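Local coordinates for lysosome-associated membrane glycoprotein 1 (Mus musculus, PDB 5GV0) that is a heavily glycosylated lysosomal membrane protein whose membrane-proximal luminal domain, a beta-rich fold, probably takes part in assembly of the protein at the lysosomal membrane, at residues N13-M21 and A144-F152; S80-R88 and S104-V115. All coordinates share one frame; numbering follows the deposited sequence.

Contact 1 of 2, residues N13-M21 and A144-F152; sequences NGTCLLASM and AFKVDSDRF. With NAG (2-acetamido-2-deoxy-beta-D-glucopyranose), chain F.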
loop_
_atom_site.group_PDB
_atom_site.type_symbol
_atom_site.label_atom_id
_atom_site.label_comp_id
_atom_site.label_asym_id
_atom_site.label_seq_id
_atom_site.Cartn_x
_atom_site.Cartn_y
_atom_site.Cartn_z
ATOM N N ASN A 13 6.514 -15.851 13.163
ATOM C CA ASN A 13 7.259 -16.737 12.274
ATOM C C ASN A 13 8.292 -15.970 11.472
ATOM O O ASN A 13 8.660 -16.372 10.363
ATOM C CB ASN A 13 6.312 -17.474 11.328
ATOM C CG ASN A 13 5.295 -18.311 12.062
ATOM O OD1 ASN A 13 5.511 -18.710 13.207
ATOM N ND2 ASN A 13 4.177 -18.588 11.405
ATOM N N GLY A 14 8.748 -14.855 12.027
ATOM C CA GLY A 14 9.749 -14.042 11.371
ATOM C C GLY A 14 9.147 -13.031 10.418
ATOM O O GLY A 14 7.995 -12.626 10.566
ATOM N N THR A 15 9.940 -12.627 9.436
ATOM C CA THR A 15 9.536 -11.589 8.495
ATOM C C THR A 15 8.400 -12.056 7.592
ATOM O O THR A 15 8.483 -13.120 6.981
ATOM C CB THR A 15 10.727 -11.148 7.641
ATOM O OG1 THR A 15 11.740 -10.610 8.495
ATOM C CG2 THR A 15 10.318 -10.080 6.648
ATOM N N CYS A 16 7.330 -11.267 7.522
ATOM C CA CYS A 16 6.200 -11.609 6.668
ATOM C C CYS A 16 5.925 -10.539 5.617
ATOM O O CYS A 16 5.053 -10.713 4.777
ATOM C CB CYS A 16 4.938 -11.842 7.502
ATOM S SG CYS A 16 4.233 -10.351 8.239
ATOM N N LEU A 17 6.651 -9.426 5.665
ATOM C CA LEU A 17 6.536 -8.419 4.619
ATOM C C LEU A 17 7.851 -7.692 4.465
ATOM O O LEU A 17 8.431 -7.243 5.456
ATOM C CB LEU A 17 5.425 -7.408 4.928
ATOM C CG LEU A 17 5.105 -6.376 3.839
ATOM C CD1 LEU A 17 4.294 -6.974 2.692
ATOM C CD2 LEU A 17 4.360 -5.206 4.456
ATOM N N LEU A 18 8.328 -7.616 3.229
ATOM C CA LEU A 18 9.426 -6.738 2.862
ATOM C C LEU A 18 8.920 -5.824 1.780
ATOM O O LEU A 18 8.230 -6.274 0.861
ATOM C CB LEU A 18 10.630 -7.520 2.351
ATOM C CG LEU A 18 11.386 -8.395 3.341
ATOM C CD1 LEU A 18 12.456 -9.154 2.596
ATOM C CD2 LEU A 18 12.001 -7.539 4.431
ATOM N N ALA A 19 9.247 -4.545 1.875
ATOM C CA ALA A 19 8.843 -3.623 0.826
ATOM C C ALA A 19 9.832 -2.489 0.681
ATOM O O ALA A 19 10.379 -1.976 1.664
ATOM C CB ALA A 19 7.461 -3.076 1.096
ATOM N N SER A 20 10.063 -2.118 -0.569
ATOM C CA SER A 20 10.795 -0.915 -0.921
ATOM C C SER A 20 9.933 -0.206 -1.940
ATOM O O SER A 20 9.792 -0.674 -3.075
ATOM C CB SER A 20 12.177 -1.245 -1.483
ATOM O OG SER A 20 12.851 -0.058 -1.853
ATOM N N MET A 21 9.297 0.887 -1.537
ATOM C CA MET A 21 8.299 1.469 -2.416
ATOM C C MET A 21 8.055 2.937 -2.168
ATOM O O MET A 21 8.261 3.443 -1.059
ATOM C CB MET A 21 6.975 0.703 -2.295
ATOM C CG MET A 21 6.405 0.638 -0.895
ATOM S SD MET A 21 5.038 -0.540 -0.858
ATOM C CE MET A 21 4.624 -0.498 0.879
ATOM N N ALA A 144 5.090 -10.574 0.362
ATOM C CA ALA A 144 4.270 -10.863 1.528
ATOM C C ALA A 144 4.181 -12.364 1.789
ATOM O O ALA A 144 4.247 -13.175 0.854
ATOM C CB ALA A 144 2.868 -10.270 1.350
ATOM N N PHE A 145 4.047 -12.685 3.077
ATOM C CA PHE A 145 3.839 -14.024 3.632
ATOM C C PHE A 145 5.164 -14.777 3.706
ATOM O O PHE A 145 5.881 -14.637 4.691
ATOM C CB PHE A 145 2.753 -14.785 2.851
ATOM C CG PHE A 145 1.383 -14.163 3.002
ATOM C CD1 PHE A 145 0.592 -14.473 4.098
ATOM C CD2 PHE A 145 0.920 -13.225 2.091
ATOM C CE1 PHE A 145 -0.647 -13.880 4.272
ATOM C CE2 PHE A 145 -0.319 -12.622 2.259
ATOM C CZ PHE A 145 -1.104 -12.952 3.355
ATOM N N LYS A 146 5.512 -15.546 2.687
ATOM C CA LYS A 146 6.757 -16.305 2.727
ATOM C C LYS A 146 7.963 -15.420 2.407
ATOM O O LYS A 146 8.036 -14.818 1.337
ATOM C CB LYS A 146 6.691 -17.478 1.756
ATOM C CG LYS A 146 7.886 -18.414 1.807
ATOM C CD LYS A 146 7.566 -19.695 1.049
ATOM C CE LYS A 146 8.746 -20.651 1.048
ATOM N NZ LYS A 146 9.929 -20.061 0.363
ATOM N N VAL A 147 8.893 -15.326 3.357
ATOM C CA VAL A 147 10.167 -14.658 3.137
ATOM C C VAL A 147 11.304 -15.573 3.604
ATOM O O VAL A 147 11.295 -16.060 4.737
ATOM C CB VAL A 147 10.248 -13.308 3.877
ATOM C CG1 VAL A 147 11.631 -12.686 3.707
ATOM C CG2 VAL A 147 9.163 -12.362 3.369
ATOM N N ASP A 148 12.266 -15.808 2.719
ATOM C CA ASP A 148 13.378 -16.708 3.002
ATOM C C ASP A 148 14.656 -15.918 3.235
ATOM O O ASP A 148 14.978 -15.009 2.473
ATOM C CB ASP A 148 13.572 -17.690 1.851
ATOM C CG ASP A 148 12.349 -18.540 1.602
ATOM O OD1 ASP A 148 11.815 -19.116 2.573
ATOM O OD2 ASP A 148 11.908 -18.619 0.436
ATOM N N SER A 149 15.372 -16.256 4.305
ATOM C CA SER A 149 16.632 -15.595 4.647
ATOM C C SER A 149 16.523 -14.065 4.690
ATOM O O SER A 149 17.457 -13.342 4.331
ATOM C CB SER A 149 17.728 -16.020 3.667
ATOM O OG SER A 149 18.133 -17.359 3.914
ATOM N N ASP A 150 15.365 -13.582 5.128
ATOM C CA ASP A 150 15.152 -12.157 5.386
ATOM C C ASP A 150 15.490 -11.238 4.202
ATOM O O ASP A 150 15.956 -10.112 4.382
ATOM C CB ASP A 150 15.952 -11.739 6.624
ATOM C CG ASP A 150 15.427 -12.380 7.890
ATOM O OD1 ASP A 150 14.206 -12.288 8.173
ATOM O OD2 ASP A 150 16.234 -12.992 8.603
ATOM N N ARG A 151 15.199 -11.701 2.990
ATOM C CA ARG A 151 15.477 -10.912 1.796
ATOM C C ARG A 151 14.474 -11.223 0.699
ATOM O O ARG A 151 13.782 -12.235 0.771
ATOM C CB ARG A 151 16.895 -11.170 1.291
ATOM C CG ARG A 151 17.139 -12.598 0.830
ATOM C CD ARG A 151 18.581 -12.751 0.407
ATOM N NE ARG A 151 18.904 -14.104 -0.042
ATOM C CZ ARG A 151 20.114 -14.456 -0.462
ATOM N NH1 ARG A 151 21.081 -13.548 -0.491
ATOM N NH2 ARG A 151 20.362 -15.694 -0.859
ATOM N N PHE A 152 14.390 -10.340 -0.299
ATOM C CA PHE A 152 13.488 -10.542 -1.430
ATOM C C PHE A 152 13.831 -11.805 -2.187
ATOM O O PHE A 152 15.010 -12.083 -2.430
ATOM C CB PHE A 152 13.550 -9.375 -2.416
ATOM C CG PHE A 152 12.860 -8.125 -1.945
ATOM C CD1 PHE A 152 11.519 -8.142 -1.591
ATOM C CD2 PHE A 152 13.551 -6.918 -1.907
ATOM C CE1 PHE A 152 10.881 -6.974 -1.173
ATOM C CE2 PHE A 152 12.920 -5.748 -1.493
ATOM C CZ PHE A 152 11.586 -5.778 -1.124
HETATM C C1 NAG F . 3.129 -19.377 11.990
HETATM C C2 NAG F . 1.769 -18.708 11.744
HETATM C C3 NAG F . 0.633 -19.583 12.280
HETATM C C4 NAG F . 0.754 -21.007 11.755
HETATM C C5 NAG F . 2.142 -21.550 12.069
HETATM C C6 NAG F . 2.372 -22.947 11.543
HETATM C C7 NAG F . 1.954 -16.257 11.689
HETATM C C8 NAG F . 1.905 -14.995 12.494
HETATM N N2 NAG F . 1.738 -17.393 12.364
HETATM O O3 NAG F . -0.619 -19.030 11.882
HETATM O O4 NAG F . -0.227 -21.843 12.359
HETATM O O5 NAG F . 3.121 -20.703 11.451
HETATM O O6 NAG F . 2.619 -22.942 10.143
HETATM O O7 NAG F . 2.173 -16.251 10.484
HETATM O O HOH W 1 12.602 -13.908 9.262
#
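An antiparallel strand pairing ends here: Leu-17 and Ala-144 form a non-hydrogen-bonded pair, and the chain from 145 to 152 then loops back over strand 14-21. Phe-145 N donates to Cys-16 O at 2.8 Å, with an N-H...O angle of 152°. The same carbonyl also takes a CA-H...O contact from Ala-144. On the buried side, Leu-17 CD1 lies 3.8 Å from Ala-144 CB. The CB of Val-147 points toward the strand and sits 3.6 Å from Thr-15 O. Val-147 CG1 (anti to the backbone N, chi1 176°) reaches Leu-18 CD1 at 3.8 Å. Leu-18 CD1 also packs on the backbone of Arg-151, 3.5 Å from its C atom. On the strand's other edge Val-9 pairs with both Cys-16 and Leu-17, which makes a classic beta bulge against strand 5-11. The Cys-16 side chain forms a disulfide with Cys-53. Further along, the Phe-152 ring meets the strand by its edge: CE1 lies 3.6 Å from Leu-18 CB, and Leu-18 O sits near the ring plane. The polar end of the loop is held at Thr-15. Thr-15 OG1 lies 3.0 Å from Asp-150 OD1 and also hydrogen-bonds Thr-10 OG1. A water bridges the same two residues, between Thr-15 N and Asp-150 OD1, though its leg to the carboxylate is doubtfully short. Asn-13, just before the strand, carries an N-linked NAG on ND2. The sugar is attached beside this contact and is not bound in a pocket.

Contact 2 of 2, residues S80-R88 and S104-V115; sequences SLFFLQGVR and SNHSLKALQATV. With NAG (2-acetamido-2-deoxy-beta-D-glucopyranose), chain D; NAG (2-acetamido-2-deoxy-beta-D-glucopyranose), chain E; SO4 (sulfate ion), chain B.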
loop_
_atom_site.group_PDB
_atom_site.type_symbol
_atom_site.label_atom_id
_atom_site.label_comp_id
_atom_site.label_asym_id
_atom_site.label_seq_id
_atom_site.Cartn_x
_atom_site.Cartn_y
_atom_site.Cartn_z
ATOM N N SER A 80 -0.788 -20.272 -4.463
ATOM C CA SER A 80 0.486 -19.736 -3.985
ATOM C C SER A 80 0.797 -18.399 -4.660
ATOM O O SER A 80 1.883 -18.201 -5.206
ATOM C CB SER A 80 1.638 -20.718 -4.220
ATOM O OG SER A 80 1.510 -21.887 -3.420
ATOM N N LEU A 81 -0.181 -17.501 -4.642
ATOM C CA LEU A 81 -0.000 -16.128 -5.096
ATOM C C LEU A 81 -0.347 -15.205 -3.952
ATOM O O LEU A 81 -1.294 -15.480 -3.213
ATOM C CB LEU A 81 -0.894 -15.804 -6.292
ATOM C CG LEU A 81 -0.658 -16.533 -7.608
ATOM C CD1 LEU A 81 -1.796 -16.247 -8.565
ATOM C CD2 LEU A 81 0.667 -16.108 -8.219
ATOM N N PHE A 82 0.410 -14.120 -3.799
ATOM C CA PHE A 82 0.023 -13.067 -2.864
ATOM C C PHE A 82 -0.284 -11.794 -3.636
ATOM O O PHE A 82 0.108 -11.646 -4.792
ATOM C CB PHE A 82 1.111 -12.806 -1.806
ATOM C CG PHE A 82 2.384 -12.207 -2.354
ATOM C CD1 PHE A 82 2.520 -10.831 -2.516
ATOM C CD2 PHE A 82 3.452 -13.024 -2.688
ATOM C CE1 PHE A 82 3.695 -10.292 -3.019
ATOM C CE2 PHE A 82 4.628 -12.483 -3.191
ATOM C CZ PHE A 82 4.748 -11.124 -3.351
ATOM N N PHE A 83 -0.979 -10.871 -2.981
ATOM C CA PHE A 83 -1.421 -9.652 -3.632
ATOM C C PHE A 83 -1.916 -8.657 -2.603
ATOM O O PHE A 83 -2.295 -9.029 -1.491
ATOM C CB PHE A 83 -2.538 -9.947 -4.661
ATOM C CG PHE A 83 -3.628 -10.834 -4.140
ATOM C CD1 PHE A 83 -4.734 -10.302 -3.496
ATOM C CD2 PHE A 83 -3.549 -12.207 -4.296
ATOM C CE1 PHE A 83 -5.735 -11.122 -3.012
ATOM C CE2 PHE A 83 -4.548 -13.034 -3.815
ATOM C CZ PHE A 83 -5.642 -12.489 -3.176
ATOM N N LEU A 84 -1.883 -7.385 -2.981
ATOM C CA LEU A 84 -2.567 -6.340 -2.232
ATOM C C LEU A 84 -4.060 -6.559 -2.410
ATOM O O LEU A 84 -4.557 -6.533 -3.547
ATOM C CB LEU A 84 -2.159 -4.960 -2.733
ATOM C CG LEU A 84 -2.851 -3.778 -2.050
ATOM C CD1 LEU A 84 -2.317 -3.594 -0.634
ATOM C CD2 LEU A 84 -2.671 -2.514 -2.863
ATOM N N GLN A 85 -4.770 -6.808 -1.310
ATOM C CA GLN A 85 -6.200 -7.071 -1.399
ATOM C C GLN A 85 -7.037 -5.951 -0.786
ATOM O O GLN A 85 -8.236 -5.867 -1.031
ATOM C CB GLN A 85 -6.541 -8.418 -0.741
ATOM C CG GLN A 85 -6.354 -8.489 0.748
ATOM C CD GLN A 85 -6.738 -9.846 1.304
ATOM O OE1 GLN A 85 -7.290 -10.696 0.593
ATOM N NE2 GLN A 85 -6.431 -10.064 2.580
ATOM N N GLY A 86 -6.415 -5.079 -0.002
ATOM C CA GLY A 86 -7.188 -4.052 0.658
ATOM C C GLY A 86 -6.425 -2.794 0.995
ATOM O O GLY A 86 -5.218 -2.827 1.210
ATOM N N VAL A 87 -7.149 -1.681 1.033
ATOM C CA VAL A 87 -6.620 -0.405 1.485
ATOM C C VAL A 87 -7.606 0.229 2.463
ATOM O O VAL A 87 -8.814 0.238 2.212
ATOM C CB VAL A 87 -6.376 0.557 0.299
ATOM C CG1 VAL A 87 -6.239 2.013 0.775
ATOM C CG2 VAL A 87 -5.156 0.118 -0.492
ATOM N N ARG A 88 -7.087 0.728 3.581
ATOM C CA ARG A 88 -7.870 1.511 4.533
ATOM C C ARG A 88 -7.178 2.840 4.748
ATOM O O ARG A 88 -5.975 2.874 4.999
ATOM C CB ARG A 88 -8.012 0.800 5.887
ATOM C CG ARG A 88 -8.673 -0.556 5.857
ATOM C CD ARG A 88 -9.205 -0.929 7.241
ATOM N NE ARG A 88 -8.158 -1.327 8.181
ATOM C CZ ARG A 88 -8.351 -1.461 9.490
ATOM N NH1 ARG A 88 -9.542 -1.205 10.014
ATOM N NH2 ARG A 88 -7.352 -1.839 10.277
ATOM N N SER A 104 -12.221 3.056 2.317
ATOM C CA SER A 104 -11.647 1.728 2.241
ATOM C C SER A 104 -12.056 0.994 0.979
ATOM O O SER A 104 -13.009 1.376 0.290
ATOM C CB SER A 104 -12.051 0.895 3.455
ATOM O OG SER A 104 -13.453 0.717 3.494
ATOM N N ASN A 105 -11.314 -0.060 0.665
ATOM C CA ASN A 105 -11.741 -1.021 -0.347
ATOM C C ASN A 105 -10.990 -2.305 -0.099
ATOM O O ASN A 105 -9.760 -2.320 -0.181
ATOM C CB ASN A 105 -11.481 -0.498 -1.769
ATOM C CG ASN A 105 -12.130 -1.366 -2.840
ATOM O OD1 ASN A 105 -12.336 -2.562 -2.652
ATOM N ND2 ASN A 105 -12.474 -0.755 -3.976
ATOM N N HIS A 106 -11.715 -3.365 0.238
ATOM C CA HIS A 106 -11.086 -4.647 0.551
ATOM C C HIS A 106 -11.351 -5.669 -0.537
ATOM O O HIS A 106 -11.336 -6.875 -0.290
ATOM C CB HIS A 106 -11.577 -5.163 1.906
ATOM C CG HIS A 106 -11.237 -4.255 3.043
ATOM N ND1 HIS A 106 -9.994 -4.247 3.639
ATOM C CD2 HIS A 106 -11.963 -3.302 3.673
ATOM C CE1 HIS A 106 -9.974 -3.338 4.597
ATOM N NE2 HIS A 106 -11.157 -2.750 4.639
ATOM N N SER A 107 -11.568 -5.169 -1.751
ATOM C CA SER A 107 -11.777 -6.020 -2.913
ATOM C C SER A 107 -10.770 -5.690 -4.016
ATOM O O SER A 107 -11.117 -5.578 -5.196
ATOM C CB SER A 107 -13.211 -5.873 -3.425
ATOM O OG SER A 107 -13.562 -6.950 -4.281
ATOM N N LEU A 108 -9.514 -5.525 -3.624
ATOM C CA LEU A 108 -8.451 -5.201 -4.566
ATOM C C LEU A 108 -7.686 -6.446 -4.970
ATOM O O LEU A 108 -7.712 -7.460 -4.276
ATOM C CB LEU A 108 -7.475 -4.198 -3.961
ATOM C CG LEU A 108 -8.086 -2.940 -3.360
ATOM C CD1 LEU A 108 -6.995 -2.061 -2.777
ATOM C CD2 LEU A 108 -8.864 -2.157 -4.407
ATOM N N LYS A 109 -6.992 -6.356 -6.099
ATOM C CA LYS A 109 -6.012 -7.369 -6.459
ATOM C C LYS A 109 -4.930 -6.714 -7.290
ATOM O O LYS A 109 -5.056 -6.570 -8.512
ATOM C CB LYS A 109 -6.647 -8.542 -7.210
ATOM C CG LYS A 109 -5.635 -9.645 -7.529
ATOM C CD LYS A 109 -6.301 -10.955 -7.919
ATOM C CE LYS A 109 -6.814 -11.699 -6.697
ATOM N NZ LYS A 109 -7.363 -13.039 -7.056
ATOM N N ALA A 110 -3.880 -6.273 -6.609
ATOM C CA ALA A 110 -2.757 -5.631 -7.266
ATOM C C ALA A 110 -1.467 -6.142 -6.653
ATOM O O ALA A 110 -1.496 -6.879 -5.664
ATOM C CB ALA A 110 -2.859 -4.105 -7.141
ATOM N N LEU A 111 -0.345 -5.756 -7.255
ATOM C CA LEU A 111 0.981 -6.132 -6.766
ATOM C C LEU A 111 1.078 -7.652 -6.588
ATOM O O LEU A 111 1.668 -8.149 -5.631
ATOM C CB LEU A 111 1.290 -5.406 -5.446
ATOM C CG LEU A 111 0.928 -3.921 -5.338
ATOM C CD1 LEU A 111 1.405 -3.345 -3.998
ATOM C CD2 LEU A 111 1.499 -3.119 -6.507
ATOM N N GLN A 112 0.493 -8.388 -7.526
ATOM C CA GLN A 112 0.396 -9.832 -7.400
ATOM C C GLN A 112 1.661 -10.543 -7.861
ATOM O O GLN A 112 2.196 -10.256 -8.933
ATOM C CB GLN A 112 -0.803 -10.348 -8.191
ATOM C CG GLN A 112 -1.018 -11.856 -8.064
ATOM C CD GLN A 112 -2.334 -12.317 -8.663
ATOM O OE1 GLN A 112 -3.306 -12.549 -7.945
ATOM N NE2 GLN A 112 -2.366 -12.462 -9.983
ATOM N N ALA A 113 2.122 -11.488 -7.049
ATOM C CA ALA A 113 3.273 -12.297 -7.409
ATOM C C ALA A 113 3.207 -13.661 -6.746
ATOM O O ALA A 113 2.469 -13.876 -5.782
ATOM C CB ALA A 113 4.573 -11.589 -7.027
ATOM N N THR A 114 3.994 -14.580 -7.286
ATOM C CA THR A 114 4.159 -15.905 -6.727
ATOM C C THR A 114 4.728 -15.864 -5.315
ATOM O O THR A 114 5.709 -15.174 -5.048
ATOM C CB THR A 114 5.089 -16.731 -7.610
ATOM O OG1 THR A 114 4.607 -16.704 -8.965
ATOM C CG2 THR A 114 5.193 -18.162 -7.107
ATOM N N VAL A 115 4.120 -16.621 -4.408
ATOM C CA VAL A 115 4.633 -16.740 -3.051
ATOM C C VAL A 115 6.078 -17.245 -3.079
ATOM O O VAL A 115 6.379 -18.260 -3.723
ATOM C CB VAL A 115 3.741 -17.682 -2.213
ATOM C CG1 VAL A 115 4.392 -18.001 -0.899
ATOM C CG2 VAL A 115 2.376 -17.044 -2.004
HETATM C C1 NAG D . -13.077 -1.510 -5.045
HETATM C C2 NAG D . -14.314 -0.915 -5.713
HETATM C C3 NAG D . -14.859 -1.901 -6.739
HETATM C C4 NAG D . -13.771 -2.300 -7.727
HETATM C C5 NAG D . -12.537 -2.795 -6.977
HETATM C C6 NAG D . -11.365 -3.086 -7.886
HETATM C C7 NAG D . -15.726 0.687 -4.485
HETATM C C8 NAG D . -16.831 0.844 -3.484
HETATM N N2 NAG D . -15.347 -0.571 -4.747
HETATM O O3 NAG D . -15.962 -1.322 -7.424
HETATM O O4 NAG D . -14.255 -3.357 -8.549
HETATM O O5 NAG D . -12.098 -1.797 -6.040
HETATM O O6 NAG D . -11.098 -1.989 -8.749
HETATM O O7 NAG D . -15.196 1.658 -5.019
HETATM C C1 NAG E . -9.325 4.311 11.544
HETATM C C2 NAG E . -8.362 3.147 11.776
HETATM C C3 NAG E . -9.087 1.984 12.450
HETATM C C4 NAG E . -9.808 2.460 13.705
HETATM C C5 NAG E . -10.709 3.643 13.370
HETATM C C6 NAG E . -11.380 4.235 14.587
HETATM C C7 NAG E . -6.455 2.782 10.267
HETATM C C8 NAG E . -6.026 2.315 8.909
HETATM N N2 NAG E . -7.766 2.720 10.520
HETATM O O3 NAG E . -8.135 0.986 12.798
HETATM O O4 NAG E . -10.601 1.406 14.238
HETATM O O5 NAG E . -9.924 4.687 12.778
HETATM O O6 NAG E . -10.445 4.911 15.418
HETATM O O7 NAG E . -5.649 3.189 11.099
HETATM S S SO4 B . -9.102 -2.322 13.754
HETATM O O1 SO4 B . -7.817 -2.896 13.358
HETATM O O2 SO4 B . -10.068 -3.401 13.942
HETATM O O3 SO4 B . -8.949 -1.580 15.001
HETATM O O4 SO4 B . -9.580 -1.418 12.710
#
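The hairpin of strands 81-92 and 100-105 continues into strand 112-114, which pairs antiparallel with the same strand 81-92. At the hairpin end, Val-87 and Asn-105 form a hydrogen-bonded pair, with Val-87 N 2.9 Å from Asn-105 O. Residues 106-109 form a loop between two ladders, tied back by Leu-108, whose N donates to Gln-85 O. Leu-108 CD1 packs 3.7 Å from Val-87 CG2. Leu-84 and Ala-110 make the next pair, bonded both ways. The register shifts by one residue before Phe-82 and Ala-113, a beta bulge. Phe-82 N donates to Ala-113 O, and Ala-113 N to Phe-82 O. The Phe-82 ring lies with one face over Ala-113 O, while its CZ touches Ala-113 CB at 3.7 Å. Val-115 N closes the ladder on Ser-80 O with a nearly straight bond of 173°. On the other side of the strand, Lys-109 crosses the Phe-83 ring. Bent at chi3 (-78°), its chain sets CE 3.7 Å from the ring centroid as a CH-pi contact. Its NZ sits 4.6 Å from that centroid, over the same face, as a cation-pi contact. Gln-112 lies alongside the ring, with OE1 3.7 Å from Phe-83 CD2. Arg-88 CG packs against His-106 CE1. The Arg-88 guanidinium holds a sulfate ion, probably from the crystallisation liquor, at its edge, NH1 to O4 2.7 Å, while a NAG covers one face; Glu-70 is a second partner of NH2. Asn-105 carries its own NAG on ND2, and its OD1 accepts from Ser-107 N in an Asx turn.

Overall arrangement
After strand 5-11 comes strand 14-30, whose start is one half of contact 1. After strand 36-42 the chain builds the six-strand antiparallel sheet. Contact 2 closes a short loop there, joining strand 81-92 to strands 100-105 and 112-114. With strand 140-144 the chain comes back alongside strand 14-30. The end of that strand, Ala-144, and the residues beyond it close the much longer loop of contact 1, which encloses contact 2. Contact 1 belongs to the mixed sheet and contact 2 to the antiparallel one. Their centres are about 16 Å apart, yet they touch: Phe-145 packs on Phe-82, and Lys-146 on Val-115. The two sheets are joined at this point.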